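Local coordinates for putative iron binding protein (Bordetella pertussis Tohama I, PDB 1Y9U) that binds ferric iron through tyrosine side chains and probably acts as a periplasmic iron-binding protein of bacterial iron uptake, at residues A[105-110]-A[177-182]; A[138-143]-A[314-319]; A[149-154]-A[158-163]. One frame throughout, in Å; residues are numbered along the deposited sequence.

Overall arrangement
The three contacts gather round the segment 138-143 and the helix it starts, 142-155. Contact 1 joins the long strand 100-112 of the mixed sheet to the start of helix 179-187. Its centre lies about 16 Å from that of contact 2, and the two touch where Arg105, Arg107 and Asp179 meet the iron-binding Tyr143. Contact 2 brings the C-terminal helix 303-318 back against the turn before helix 142-155. Contact 3, its centre about 12 Å from that of contact 2, pairs that helix with 157-170. Along the chain contacts 1 and 2 interleave, and contact 3 is nested inside both. Contact 2, which holds Tyr143 and touches both others, joins the iron-site side to the helix pair.

Contact 1. Residues A[105-110]-A[177-182]; sequences RDRVLY and GGDRDV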
ATOM      1  N   ARG A 105       1.057   1.280  -2.926  1.00 10.27           N
ATOM      2  CA  ARG A 105       1.823   1.674  -1.740  1.00 10.47           C
ATOM      3  C   ARG A 105       3.164   0.960  -1.793  1.00 10.18           C
ATOM      4  O   ARG A 105       3.320  -0.131  -1.260  1.00 10.08           O
ATOM      5  CB  ARG A 105       1.013   1.277  -0.523  1.00 11.18           C
ATOM      6  CG  ARG A 105      -0.261   2.125  -0.396  1.00 11.25           C
ATOM      7  CD  ARG A 105      -1.317   1.528   0.477  1.00 11.72           C
ATOM      8  NE  ARG A 105      -0.875   1.259   1.836  1.00 12.60           N
ATOM      9  CZ  ARG A 105      -0.995   2.090   2.866  1.00 13.79           C
ATOM     10  NH1 ARG A 105      -1.536   3.289   2.761  1.00 13.14           N
ATOM     11  NH2 ARG A 105      -0.563   1.697   4.043  1.00 15.73           N
ATOM     12  N   ASP A 106       4.115   1.601  -2.455  1.00  9.97           N
ATOM     13  CA  ASP A 106       5.436   1.059  -2.682  1.00  9.88           C
ATOM     14  C   ASP A 106       6.335   1.224  -1.491  1.00  8.84           C
ATOM     15  O   ASP A 106       6.356   2.282  -0.840  1.00  9.21           O
ATOM     16  CB  ASP A 106       6.101   1.599  -3.959  1.00  9.96           C
ATOM     17  CG  ASP A 106       6.122   3.103  -4.081  1.00 11.22           C
ATOM     18  OD1 ASP A 106       5.106   3.775  -3.815  1.00 12.45           O
ATOM     19  OD2 ASP A 106       7.117   3.662  -4.535  1.00 11.15           O
ATOM     20  N   ARG A 107       7.072   0.160  -1.211  1.00  8.39           N
ATOM     21  CA  ARG A 107       7.984   0.141  -0.085  1.00  8.39           C
ATOM     22  C   ARG A 107       9.392   0.321  -0.631  1.00  8.66           C
ATOM     23  O   ARG A 107       9.867  -0.486  -1.412  1.00  9.00           O
ATOM     24  CB  ARG A 107       7.827  -1.138   0.728  1.00  9.05           C
ATOM     25  CG  ARG A 107       8.520  -1.087   2.071  1.00 10.30           C
ATOM     26  CD  ARG A 107       7.815  -1.936   3.149  1.00  9.67           C
ATOM     27  NE  ARG A 107       8.321  -1.768   4.510  1.00 10.60           N
ATOM     28  CZ  ARG A 107       8.045  -0.717   5.273  1.00 10.41           C
ATOM     29  NH1 ARG A 107       7.312   0.283   4.816  1.00 11.03           N
ATOM     30  NH2 ARG A 107       8.509  -0.668   6.507  1.00 11.92           N
ATOM     31  N   VAL A 108      10.003   1.448  -0.272  1.00  8.45           N
ATOM     32  CA  VAL A 108      11.205   1.937  -0.924  1.00  8.79           C
ATOM     33  C   VAL A 108      12.346   2.121   0.078  1.00  8.26           C
ATOM     34  O   VAL A 108      12.217   1.819   1.254  1.00  8.61           O
ATOM     35  CB  VAL A 108      10.884   3.247  -1.692  1.00  8.87           C
ATOM     36  CG1 VAL A 108       9.717   3.035  -2.689  1.00  9.82           C
ATOM     37  CG2 VAL A 108      10.543   4.381  -0.747  1.00  9.42           C
ATOM     38  N   LEU A 109      13.474   2.629  -0.411  1.00  8.43           N
ATOM     39  CA  LEU A 109      14.632   2.917   0.406  1.00  8.68           C
ATOM     40  C   LEU A 109      14.739   4.419   0.601  1.00  8.73           C
ATOM     41  O   LEU A 109      14.843   5.169  -0.362  1.00  9.98           O
ATOM     42  CB  LEU A 109      15.896   2.396  -0.267  1.00  8.83           C
ATOM     43  CG  LEU A 109      17.126   2.266   0.636  1.00  9.03           C
ATOM     44  CD1 LEU A 109      16.982   1.115   1.649  1.00  8.72           C
ATOM     45  CD2 LEU A 109      18.391   2.100  -0.186  1.00  9.46           C
ATOM     46  N   TYR A 110      14.659   4.866   1.847  1.00  9.10           N
ATOM     47  CA  TYR A 110      15.014   6.241   2.181  1.00  8.70           C
ATOM     48  C   TYR A 110      16.517   6.304   2.276  1.00  8.73           C
ATOM     49  O   TYR A 110      17.112   5.402   2.853  1.00  8.77           O
ATOM     50  CB  TYR A 110      14.451   6.649   3.521  1.00  8.58           C
ATOM     51  CG  TYR A 110      12.936   6.724   3.667  1.00  7.58           C
ATOM     52  CD1 TYR A 110      12.052   6.345   2.660  1.00  7.91           C
ATOM     53  CD2 TYR A 110      12.385   7.186   4.875  1.00  7.90           C
ATOM     54  CE1 TYR A 110      10.677   6.404   2.864  1.00  7.70           C
ATOM     55  CE2 TYR A 110      11.030   7.257   5.069  1.00  8.70           C
ATOM     56  CZ  TYR A 110      10.172   6.892   4.050  1.00  7.77           C
ATOM     57  OH  TYR A 110       8.813   6.901   4.301  1.00  8.90           O
ATOM     58  N   GLY A 177       9.437   1.796  16.239  1.00 13.57           N
ATOM     59  CA  GLY A 177       9.000   3.081  15.723  1.00 12.27           C
ATOM     60  C   GLY A 177       8.179   2.970  14.460  1.00 12.09           C
ATOM     61  O   GLY A 177       7.625   1.912  14.143  1.00 12.68           O
ATOM     62  N   GLY A 178       8.123   4.070  13.711  1.00 11.22           N
ATOM     63  CA  GLY A 178       7.353   4.105  12.482  1.00 11.07           C
ATOM     64  C   GLY A 178       8.216   4.359  11.266  1.00  9.91           C
ATOM     65  O   GLY A 178       9.432   4.489  11.330  1.00 10.24           O
ATOM     66  N   ASP A 179       7.572   4.462  10.116  1.00  9.77           N
ATOM     67  CA  ASP A 179       8.292   4.673   8.873  1.00  9.26           C
ATOM     68  C   ASP A 179       8.962   6.048   8.827  1.00  8.99           C
ATOM     69  O   ASP A 179      10.095   6.177   8.345  1.00 10.29           O
ATOM     70  CB  ASP A 179       7.384   4.482   7.652  1.00  8.77           C
ATOM     71  CG  ASP A 179       7.324   3.067   7.166  1.00  8.86           C
ATOM     72  OD1 ASP A 179       7.755   2.103   7.881  1.00 10.52           O
ATOM     73  OD2 ASP A 179       6.799   2.802   6.055  1.00  9.62           O
ATOM     74  N   ARG A 180       8.279   7.080   9.301  1.00  8.67           N
ATOM     75  CA  ARG A 180       8.857   8.411   9.300  1.00  9.63           C
ATOM     76  C   ARG A 180      10.087   8.513  10.204  1.00  9.21           C
ATOM     77  O   ARG A 180      10.971   9.312   9.945  1.00  9.82           O
ATOM     78  CB  ARG A 180       7.826   9.488   9.624  1.00  9.55           C
ATOM     79  CG  ARG A 180       6.846   9.675   8.486  1.00 11.94           C
ATOM     80  CD  ARG A 180       5.738  10.580   8.813  1.00 17.39           C
ATOM     81  NE  ARG A 180       4.685   9.748   9.336  1.00 18.59           N
ATOM     82  CZ  ARG A 180       3.414   9.870   9.049  1.00 15.80           C
ATOM     83  NH1 ARG A 180       2.966  10.862   8.271  1.00 18.45           N
ATOM     84  NH2 ARG A 180       2.578   9.026   9.611  1.00 19.69           N
ATOM     85  N   ASP A 181      10.144   7.677  11.241  1.00 10.14           N
ATOM     86  CA  ASP A 181      11.338   7.636  12.103  1.00 10.03           C
ATOM     87  C   ASP A 181      12.608   7.263  11.343  1.00  9.97           C
ATOM     88  O   ASP A 181      13.715   7.595  11.766  1.00 10.43           O
ATOM     89  CB  ASP A 181      11.149   6.675  13.270  1.00 10.25           C
ATOM     90  CG  ASP A 181      10.134   7.156  14.273  1.00 11.08           C
ATOM     91  OD1 ASP A 181       9.968   8.400  14.474  1.00 13.23           O
ATOM     92  OD2 ASP A 181       9.497   6.325  14.939  1.00 13.10           O
ATOM     93  N   VAL A 182      12.467   6.545  10.251  1.00  9.93           N
ATOM     94  CA  VAL A 182      13.614   6.260   9.393  1.00  9.79           C
ATOM     95  C   VAL A 182      14.216   7.561   8.892  1.00  9.28           C
ATOM     96  O   VAL A 182      15.434   7.736   8.912  1.00 10.30           O
ATOM     97  CB  VAL A 182      13.239   5.327   8.230  1.00 10.55           C
ATOM     98  CG1 VAL A 182      14.389   5.168   7.253  1.00 10.34           C
ATOM     99  CG2 VAL A 182      12.763   3.973   8.754  1.00 10.52           C
TER
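Arg107 reaches from strand 100-112 to the first turn of helix 179-187 and takes hold of Asp179 end-on, one terminal nitrogen to each carboxylate oxygen. NH1 of Arg107 lies 2.9 Å from OD2 of Asp179, and NH2 of Arg107 lies 3.2 Å from OD1 of Asp179. Both bonds are nearly straight and both use the syn side of the carboxylate. The guanidinium and carboxylate planes are only 22° apart, so this is a nearly flat, two-pronged salt bridge. The arginine gets there with CG anti to the backbone N (chi1 -167°) and a bend at chi2 that swings the guanidinium toward the helix.

Tyr110, three residues along the strand, makes the apolar half of the contact. Its ring meets Val182 obliquely, with CD2 of Tyr110 3.7 Å from CG1 of Val182. Further out, CE2 of Tyr110 packs at 3.6 Å against the backbone O of Asp179. That oxygen also accepts a backbone bond from Val182 N, three residues on, in the first turn. The tyrosine hydroxyl bonds to the backbone O of Asn197.

All four touching residues are buried, and the charges are well supplied with partners. OD2 of Asp179 also accepts from the backbone N of Asn197, while Arg107 gives NH1 to the Asn197 side chain and NE to Asn144. These extra bonds limit rotation of both groups and would be expected to favour their charged forms.

The contact thus lays the helix start against the sheet next to the iron-binding tyrosines: Arg107 and Asp179 both touch Tyr143 of helix 142-155, Tyr110 packs on Tyr200 of helix 198-206, and strand 193-197 runs antiparallel beside strand 100-112.

Contact 2. Residues A[138-143]-A[314-319]; sequences SGQHPY and ELVDKV
Gly139 and Gln140 meet Val316 where a type I beta turn, Ser138 to His141, leads into helix 142-155 and faces the last turns of helix 303-318. The apolar packing centres on Val316, whose CG1 lies 3.6 Å from C of Gly139. With no side chain at Gly139, the backbones approach to 6.2 Å between CA of Gly139 and CA of Val316. Gln140 slides past the valine in the opposite direction, bringing its NE2 to 3.4 Å from CG1 of Val316. A bend at chi2 (-64°) folds the amide toward the helix.

Among the polar interactions, OE1 of Gln140 accepts from Ser313 OG, which helps to fix the amide's rotation. The backbone O of Gly139 is buried here and has no partner in the model. Within the turn, Ser138 OG accepts from Gln140 N, an ST turn, and His141 caps the helix by accepting from the N of Tyr143. CE1 of His141 also sits over the centre of the Tyr143 ring, so the cap packs against an iron-binding side chain.

A single water completes the contact, accepting from NE2 of Gln140 at 3.0 Å and donating to OD1 of Asp317 at 2.9 Å.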
ATOM      1  N   SER A 138       9.482  -2.389  13.166  1.00 10.77           N
ATOM      2  CA  SER A 138       9.304  -3.806  13.496  1.00 10.96           C
ATOM      3  C   SER A 138       9.117  -4.676  12.276  1.00 10.73           C
ATOM      4  O   SER A 138       8.313  -4.374  11.387  1.00 11.14           O
ATOM      5  CB  SER A 138       8.080  -3.966  14.393  1.00 11.54           C
ATOM      6  OG  SER A 138       7.725  -5.318  14.535  1.00 12.98           O
ATOM      7  N   GLY A 139       9.833  -5.793  12.239  1.00 10.86           N
ATOM      8  CA  GLY A 139       9.656  -6.765  11.186  1.00 10.73           C
ATOM      9  C   GLY A 139       8.282  -7.411  11.106  1.00 10.83           C
ATOM     10  O   GLY A 139       7.936  -7.959  10.073  1.00 10.39           O
ATOM     11  N   GLN A 140       7.526  -7.340  12.191  1.00 11.00           N
ATOM     12  CA  GLN A 140       6.165  -7.870  12.217  1.00 11.54           C
ATOM     13  C   GLN A 140       5.109  -6.880  11.737  1.00 11.38           C
ATOM     14  O   GLN A 140       3.934  -7.251  11.565  1.00 12.43           O
ATOM     15  CB  GLN A 140       5.808  -8.377  13.627  1.00 12.04           C
ATOM     16  CG  GLN A 140       6.573  -9.639  14.053  1.00 12.57           C
ATOM     17  CD  GLN A 140       6.259 -10.873  13.197  1.00 12.68           C
ATOM     18  OE1 GLN A 140       5.333 -10.888  12.390  1.00 15.04           O
ATOM     19  NE2 GLN A 140       7.060 -11.913  13.379  1.00 13.64           N
ATOM     20  N   HIS A 141       5.492  -5.637  11.480  1.00 11.07           N
ATOM     21  CA  HIS A 141       4.511  -4.712  10.962  1.00 11.01           C
ATOM     22  C   HIS A 141       4.038  -5.188   9.594  1.00 11.31           C
ATOM     23  O   HIS A 141       4.844  -5.664   8.811  1.00 10.44           O
ATOM     24  CB  HIS A 141       5.071  -3.306  10.843  1.00 10.90           C
ATOM     25  CG  HIS A 141       4.011  -2.303  10.516  1.00 10.45           C
ATOM     26  ND1 HIS A 141       3.608  -2.053   9.222  1.00 11.15           N
ATOM     27  CD2 HIS A 141       3.209  -1.569  11.317  1.00 12.72           C
ATOM     28  CE1 HIS A 141       2.630  -1.160   9.244  1.00 11.96           C
ATOM     29  NE2 HIS A 141       2.365  -0.858  10.501  1.00 12.97           N
ATOM     30  N   PRO A 142       2.744  -5.089   9.282  1.00 11.67           N
ATOM     31  CA  PRO A 142       2.259  -5.470   7.953  1.00 11.65           C
ATOM     32  C   PRO A 142       3.046  -4.951   6.750  1.00 10.51           C
ATOM     33  O   PRO A 142       3.136  -5.643   5.741  1.00 10.56           O
ATOM     34  CB  PRO A 142       0.833  -4.957   7.950  1.00 12.82           C
ATOM     35  CG  PRO A 142       0.415  -5.101   9.362  1.00 13.31           C
ATOM     36  CD  PRO A 142       1.626  -4.744  10.182  1.00 11.67           C
ATOM     37  N   TYR A 143       3.613  -3.746   6.825  1.00 10.34           N
ATOM     38  CA  TYR A 143       4.393  -3.257   5.695  1.00 10.33           C
ATOM     39  C   TYR A 143       5.578  -4.166   5.413  1.00 10.30           C
ATOM     40  O   TYR A 143       5.965  -4.396   4.270  1.00 10.54           O
ATOM     41  CB  TYR A 143       4.934  -1.868   5.983  1.00 10.70           C
ATOM     42  CG  TYR A 143       3.943  -0.751   6.178  1.00 12.24           C
ATOM     43  CD1 TYR A 143       4.341   0.438   6.798  1.00 12.51           C
ATOM     44  CD2 TYR A 143       2.645  -0.838   5.726  1.00 14.27           C
ATOM     45  CE1 TYR A 143       3.461   1.485   6.962  1.00 15.20           C
ATOM     46  CE2 TYR A 143       1.759   0.200   5.891  1.00 16.62           C
ATOM     47  CZ  TYR A 143       2.177   1.355   6.516  1.00 17.79           C
ATOM     48  OH  TYR A 143       1.281   2.389   6.655  1.00 22.10           O
ATOM     49  N   GLU A 314       6.260 -15.854  10.369  1.00 15.50           N
ATOM     50  CA  GLU A 314       6.922 -16.894  11.146  1.00 16.54           C
ATOM     51  C   GLU A 314       8.432 -16.841  10.922  1.00 15.71           C
ATOM     52  O   GLU A 314       9.191 -17.088  11.870  1.00 15.99           O
ATOM     53  CB  GLU A 314       6.278 -18.264  10.889  1.00 18.25           C
ATOM     54  CG  GLU A 314       4.918 -18.330  11.580  1.00 22.50           C
ATOM     55  CD  GLU A 314       3.982 -19.454  11.138  1.00 26.92           C
ATOM     56  OE1 GLU A 314       4.361 -20.300  10.299  1.00 30.88           O
ATOM     57  OE2 GLU A 314       2.843 -19.478  11.664  1.00 30.37           O
ATOM     58  N   LEU A 315       8.878 -16.487   9.714  1.00 15.11           N
ATOM     59  CA  LEU A 315      10.317 -16.340   9.449  1.00 15.26           C
ATOM     60  C   LEU A 315      10.897 -15.149  10.225  1.00 14.24           C
ATOM     61  O   LEU A 315      11.981 -15.212  10.787  1.00 13.63           O
ATOM     62  CB  LEU A 315      10.604 -16.169   7.960  1.00 16.69           C
ATOM     63  CG  LEU A 315      10.923 -17.349   7.060  1.00 18.76           C
ATOM     64  CD1 LEU A 315      11.383 -16.810   5.725  1.00 19.71           C
ATOM     65  CD2 LEU A 315      11.969 -18.291   7.659  1.00 18.81           C
ATOM     66  N   VAL A 316      10.182 -14.038  10.253  1.00 13.31           N
ATOM     67  CA  VAL A 316      10.608 -12.882  11.010  1.00 12.62           C
ATOM     68  C   VAL A 316      10.812 -13.245  12.484  1.00 12.90           C
ATOM     69  O   VAL A 316      11.811 -12.861  13.099  1.00 12.91           O
ATOM     70  CB  VAL A 316       9.585 -11.725  10.826  1.00 11.97           C
ATOM     71  CG1 VAL A 316       9.810 -10.606  11.850  1.00 11.77           C
ATOM     72  CG2 VAL A 316       9.629 -11.167   9.396  1.00 12.28           C
ATOM     73  N   ASP A 317       9.892 -14.038  13.029  1.00 13.42           N
ATOM     74  CA  ASP A 317       9.993 -14.483  14.418  1.00 14.28           C
ATOM     75  C   ASP A 317      11.147 -15.476  14.639  1.00 13.91           C
ATOM     76  O   ASP A 317      11.856 -15.375  15.649  1.00 14.74           O
ATOM     77  CB  ASP A 317       8.681 -15.093  14.891  1.00 15.11           C
ATOM     78  CG  ASP A 317       8.588 -15.161  16.372  1.00 19.28           C
ATOM     79  OD1 ASP A 317       8.697 -14.108  17.052  1.00 22.26           O
ATOM     80  OD2 ASP A 317       8.385 -16.240  16.946  1.00 25.86           O
ATOM     81  N   LYS A 318      11.356 -16.370  13.675  1.00 13.66           N
ATOM     82  CA  LYS A 318      12.440 -17.358  13.736  1.00 14.05           C
ATOM     83  C   LYS A 318      13.779 -16.680  13.924  1.00 13.99           C
ATOM     84  O   LYS A 318      14.596 -17.097  14.732  1.00 14.47           O
ATOM     85  CB  LYS A 318      12.467 -18.190  12.450  1.00 14.26           C
ATOM     86  CG  LYS A 318      13.558 -19.288  12.414  1.00 14.36           C
ATOM     87  CD  LYS A 318      13.631 -20.002  11.081  1.00 14.06           C
ATOM     88  CE  LYS A 318      14.615 -21.174  11.140  1.00 12.85           C
ATOM     89  NZ  LYS A 318      14.769 -21.807   9.827  1.00 15.19           N
ATOM     90  N   VAL A 319      14.011 -15.613  13.173  1.00 13.30           N
ATOM     91  CA  VAL A 319      15.287 -14.918  13.215  1.00 13.78           C
ATOM     92  C   VAL A 319      15.410 -13.909  14.363  1.00 13.72           C
ATOM     93  O   VAL A 319      16.478 -13.301  14.537  1.00 14.74           O
ATOM     94  CB  VAL A 319      15.658 -14.252  11.858  1.00 14.91           C
ATOM     95  CG1 VAL A 319      15.508 -15.220  10.706  1.00 13.37           C
ATOM     96  CG2 VAL A 319      14.865 -12.988  11.606  1.00 15.40           C
TER
HETATM   97  O   HOH W   1       8.867 -11.492  15.767  1.00 19.11           O

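Contact 3. Residues A[149-154]-A[158-163]; sequences AAMIAH and EATEKW
Helices 142-155 and 157-170 form a helical hairpin, their segments here running roughly antiparallel at 138° with axes 8.7 Å apart at closest approach; the nearest CA atoms are those of Ile152 and Thr160. Met151 does most of the packing. Its chain is extended through chi2 and then turns at chi3 (-76°), which lays the terminal methyl on the indole of Trp163. CE of Met151 stands 3.6 Å from the centroid of the five-membered ring of Trp163, 18° off the ring normal, a CH-pi contact over one face. The sulfur is set more obliquely, with SD of Met151 4.0 Å from the same centroid of Trp163, and makes this a Met-aromatic contact as well.

Thr160 packs against both Met151 and Ile152. Its OG1 approaches CG of Met151 at 3.3 Å as the two side chains slide past each other in opposite directions. The methyl of Thr160 turns to the isoleucine, CG2 of Thr160 to CG1 of Ile152 being 3.8 Å, and these two side chains cross at about a right angle. Thr160 and Ile152 also both touch Leu315 of helix 303-318.

Two polar groups of the interface have partners close by: Thr160 OG1 bonds to the backbone O of Gly156, in the link between the helices, and Trp163 NE1 bonds to the backbone O of Tyr122. Across the two segments the contact is mainly van der Waals packing, with CH-pi and Met-aromatic contributions, while the hydrogen bonds of the threonine and tryptophan tie helix 157-170 to the residue just before it and to the backbone at Tyr122.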
ATOM      1  N   ALA A 149       6.901 -11.615   2.450  1.00 11.26           N
ATOM      2  CA  ALA A 149       6.077 -12.592   1.725  1.00 11.43           C
ATOM      3  C   ALA A 149       6.371 -12.565   0.232  1.00 12.05           C
ATOM      4  O   ALA A 149       6.515 -13.605  -0.409  1.00 12.70           O
ATOM      5  CB  ALA A 149       4.593 -12.353   1.994  1.00 11.87           C
ATOM      6  N   ALA A 150       6.511 -11.377  -0.338  1.00 11.98           N
ATOM      7  CA  ALA A 150       6.856 -11.267  -1.747  1.00 12.14           C
ATOM      8  C   ALA A 150       8.249 -11.839  -2.005  1.00 12.19           C
ATOM      9  O   ALA A 150       8.505 -12.467  -3.031  1.00 12.80           O
ATOM     10  CB  ALA A 150       6.785  -9.815  -2.196  1.00 11.85           C
ATOM     11  N   MET A 151       9.175 -11.620  -1.073  1.00 12.13           N
ATOM     12  CA  MET A 151      10.523 -12.157  -1.214  1.00 12.49           C
ATOM     13  C   MET A 151      10.510 -13.698  -1.198  1.00 12.83           C
ATOM     14  O   MET A 151      11.240 -14.320  -1.953  1.00 13.15           O
ATOM     15  CB  MET A 151      11.462 -11.616  -0.124  1.00 12.53           C
ATOM     16  CG  MET A 151      12.937 -11.959  -0.371  1.00 13.77           C
ATOM     17  SD  MET A 151      14.038 -11.165   0.826  1.00 14.72           S
ATOM     18  CE  MET A 151      14.056  -9.475   0.222  1.00 15.61           C
ATOM     19  N   ILE A 152       9.684 -14.313  -0.365  1.00 12.48           N
ATOM     20  CA  ILE A 152       9.564 -15.789  -0.394  1.00 13.64           C
ATOM     21  C   ILE A 152       9.045 -16.217  -1.763  1.00 14.51           C
ATOM     22  O   ILE A 152       9.555 -17.150  -2.373  1.00 15.55           O
ATOM     23  CB  ILE A 152       8.658 -16.315   0.726  1.00 13.34           C
ATOM     24  CG1 ILE A 152       9.237 -15.959   2.103  1.00 13.55           C
ATOM     25  CG2 ILE A 152       8.466 -17.830   0.602  1.00 16.13           C
ATOM     26  CD1 ILE A 152       8.317 -16.203   3.243  1.00 13.15           C
ATOM     27  N   ALA A 153       8.017 -15.527  -2.257  1.00 15.07           N
ATOM     28  CA  ALA A 153       7.431 -15.867  -3.550  1.00 15.76           C
ATOM     29  C   ALA A 153       8.456 -15.819  -4.680  1.00 15.99           C
ATOM     30  O   ALA A 153       8.464 -16.683  -5.570  1.00 17.37           O
ATOM     31  CB  ALA A 153       6.275 -14.940  -3.864  1.00 15.61           C
ATOM     32  N   HIS A 154       9.339 -14.834  -4.649  1.00 15.47           N
ATOM     33  CA  HIS A 154      10.338 -14.646  -5.684  1.00 15.65           C
ATOM     34  C   HIS A 154      11.542 -15.578  -5.518  1.00 16.43           C
ATOM     35  O   HIS A 154      11.976 -16.230  -6.474  1.00 17.73           O
ATOM     36  CB  HIS A 154      10.860 -13.214  -5.664  1.00 15.48           C
ATOM     37  CG  HIS A 154       9.970 -12.246  -6.368  1.00 14.75           C
ATOM     38  ND1 HIS A 154       9.440 -11.124  -5.769  1.00 14.99           N
ATOM     39  CD2 HIS A 154       9.544 -12.224  -7.653  1.00 15.11           C
ATOM     40  CE1 HIS A 154       8.709 -10.471  -6.661  1.00 12.97           C
ATOM     41  NE2 HIS A 154       8.769 -11.110  -7.812  1.00 17.28           N
ATOM     42  N   GLU A 158      14.690 -20.008   2.037  1.00 17.41           N
ATOM     43  CA  GLU A 158      16.080 -20.066   2.476  1.00 17.77           C
ATOM     44  C   GLU A 158      16.744 -18.721   2.202  1.00 16.33           C
ATOM     45  O   GLU A 158      17.384 -18.162   3.093  1.00 15.06           O
ATOM     46  CB  GLU A 158      16.850 -21.203   1.765  1.00 19.13           C
ATOM     47  CG  GLU A 158      18.374 -21.085   1.842  1.00 23.21           C
ATOM     48  CD  GLU A 158      19.144 -22.375   1.568  1.00 27.86           C
ATOM     49  OE1 GLU A 158      20.221 -22.553   2.199  1.00 29.94           O
ATOM     50  OE2 GLU A 158      18.706 -23.178   0.713  1.00 30.51           O
ATOM     51  N   ALA A 159      16.554 -18.193   0.993  1.00 15.37           N
ATOM     52  CA  ALA A 159      17.160 -16.923   0.640  1.00 14.73           C
ATOM     53  C   ALA A 159      16.550 -15.822   1.506  1.00 13.16           C
ATOM     54  O   ALA A 159      17.248 -14.921   1.946  1.00 13.17           O
ATOM     55  CB  ALA A 159      16.954 -16.602  -0.820  1.00 14.81           C
ATOM     56  N   THR A 160      15.250 -15.907   1.760  1.00 12.17           N
ATOM     57  CA  THR A 160      14.553 -14.872   2.526  1.00 11.78           C
ATOM     58  C   THR A 160      15.023 -14.855   3.977  1.00 11.59           C
ATOM     59  O   THR A 160      15.243 -13.787   4.563  1.00 11.18           O
ATOM     60  CB  THR A 160      13.043 -15.058   2.440  1.00 11.97           C
ATOM     61  OG1 THR A 160      12.639 -14.931   1.077  1.00 11.86           O
ATOM     62  CG2 THR A 160      12.307 -13.940   3.202  1.00 12.66           C
ATOM     63  N   GLU A 161      15.225 -16.030   4.560  1.00 11.95           N
ATOM     64  CA  GLU A 161      15.735 -16.110   5.914  1.00 11.56           C
ATOM     65  C   GLU A 161      17.135 -15.501   6.033  1.00 11.68           C
ATOM     66  O   GLU A 161      17.434 -14.762   6.984  1.00 11.34           O
ATOM     67  CB  GLU A 161      15.760 -17.571   6.380  1.00 11.99           C
ATOM     68  CG  GLU A 161      16.283 -17.721   7.779  1.00 13.28           C
ATOM     69  CD  GLU A 161      16.319 -19.129   8.274  1.00 15.50           C
ATOM     70  OE1 GLU A 161      17.088 -19.356   9.245  1.00 16.87           O
ATOM     71  OE2 GLU A 161      15.584 -19.989   7.716  1.00 16.18           O
ATOM     72  N   LYS A 162      17.985 -15.794   5.060  1.00 11.42           N
ATOM     73  CA  LYS A 162      19.338 -15.261   5.055  1.00 11.96           C
ATOM     74  C   LYS A 162      19.308 -13.742   4.941  1.00 11.57           C
ATOM     75  O   LYS A 162      20.058 -13.066   5.617  1.00 11.58           O
ATOM     76  CB  LYS A 162      20.151 -15.883   3.913  1.00 12.64           C
ATOM     77  CG  LYS A 162      21.486 -15.216   3.623  1.00 16.36           C
ATOM     78  CD  LYS A 162      22.384 -16.111   2.753  1.00 21.26           C
ATOM     79  CE  LYS A 162      23.821 -15.786   3.016  1.00 25.73           C
ATOM     80  NZ  LYS A 162      24.430 -16.605   4.114  1.00 28.72           N
ATOM     81  N   TRP A 163      18.422 -13.217   4.087  1.00 10.61           N
ATOM     82  CA  TRP A 163      18.229 -11.772   3.981  1.00 10.60           C
ATOM     83  C   TRP A 163      17.812 -11.175   5.311  1.00  9.80           C
ATOM     84  O   TRP A 163      18.388 -10.196   5.758  1.00 10.05           O
ATOM     85  CB  TRP A 163      17.190 -11.473   2.911  1.00 10.79           C
ATOM     86  CG  TRP A 163      16.985 -10.014   2.650  1.00 10.83           C
ATOM     87  CD1 TRP A 163      17.790  -9.218   1.921  1.00 12.00           C
ATOM     88  CD2 TRP A 163      15.929  -9.181   3.150  1.00 10.62           C
ATOM     89  NE1 TRP A 163      17.308  -7.933   1.904  1.00 10.25           N
ATOM     90  CE2 TRP A 163      16.150  -7.887   2.639  1.00 10.75           C
ATOM     91  CE3 TRP A 163      14.801  -9.414   3.941  1.00 11.81           C
ATOM     92  CZ2 TRP A 163      15.286  -6.819   2.901  1.00  9.96           C
ATOM     93  CZ3 TRP A 163      13.950  -8.350   4.215  1.00 10.99           C
ATOM     94  CH2 TRP A 163      14.200  -7.075   3.686  1.00 11.39           C
TER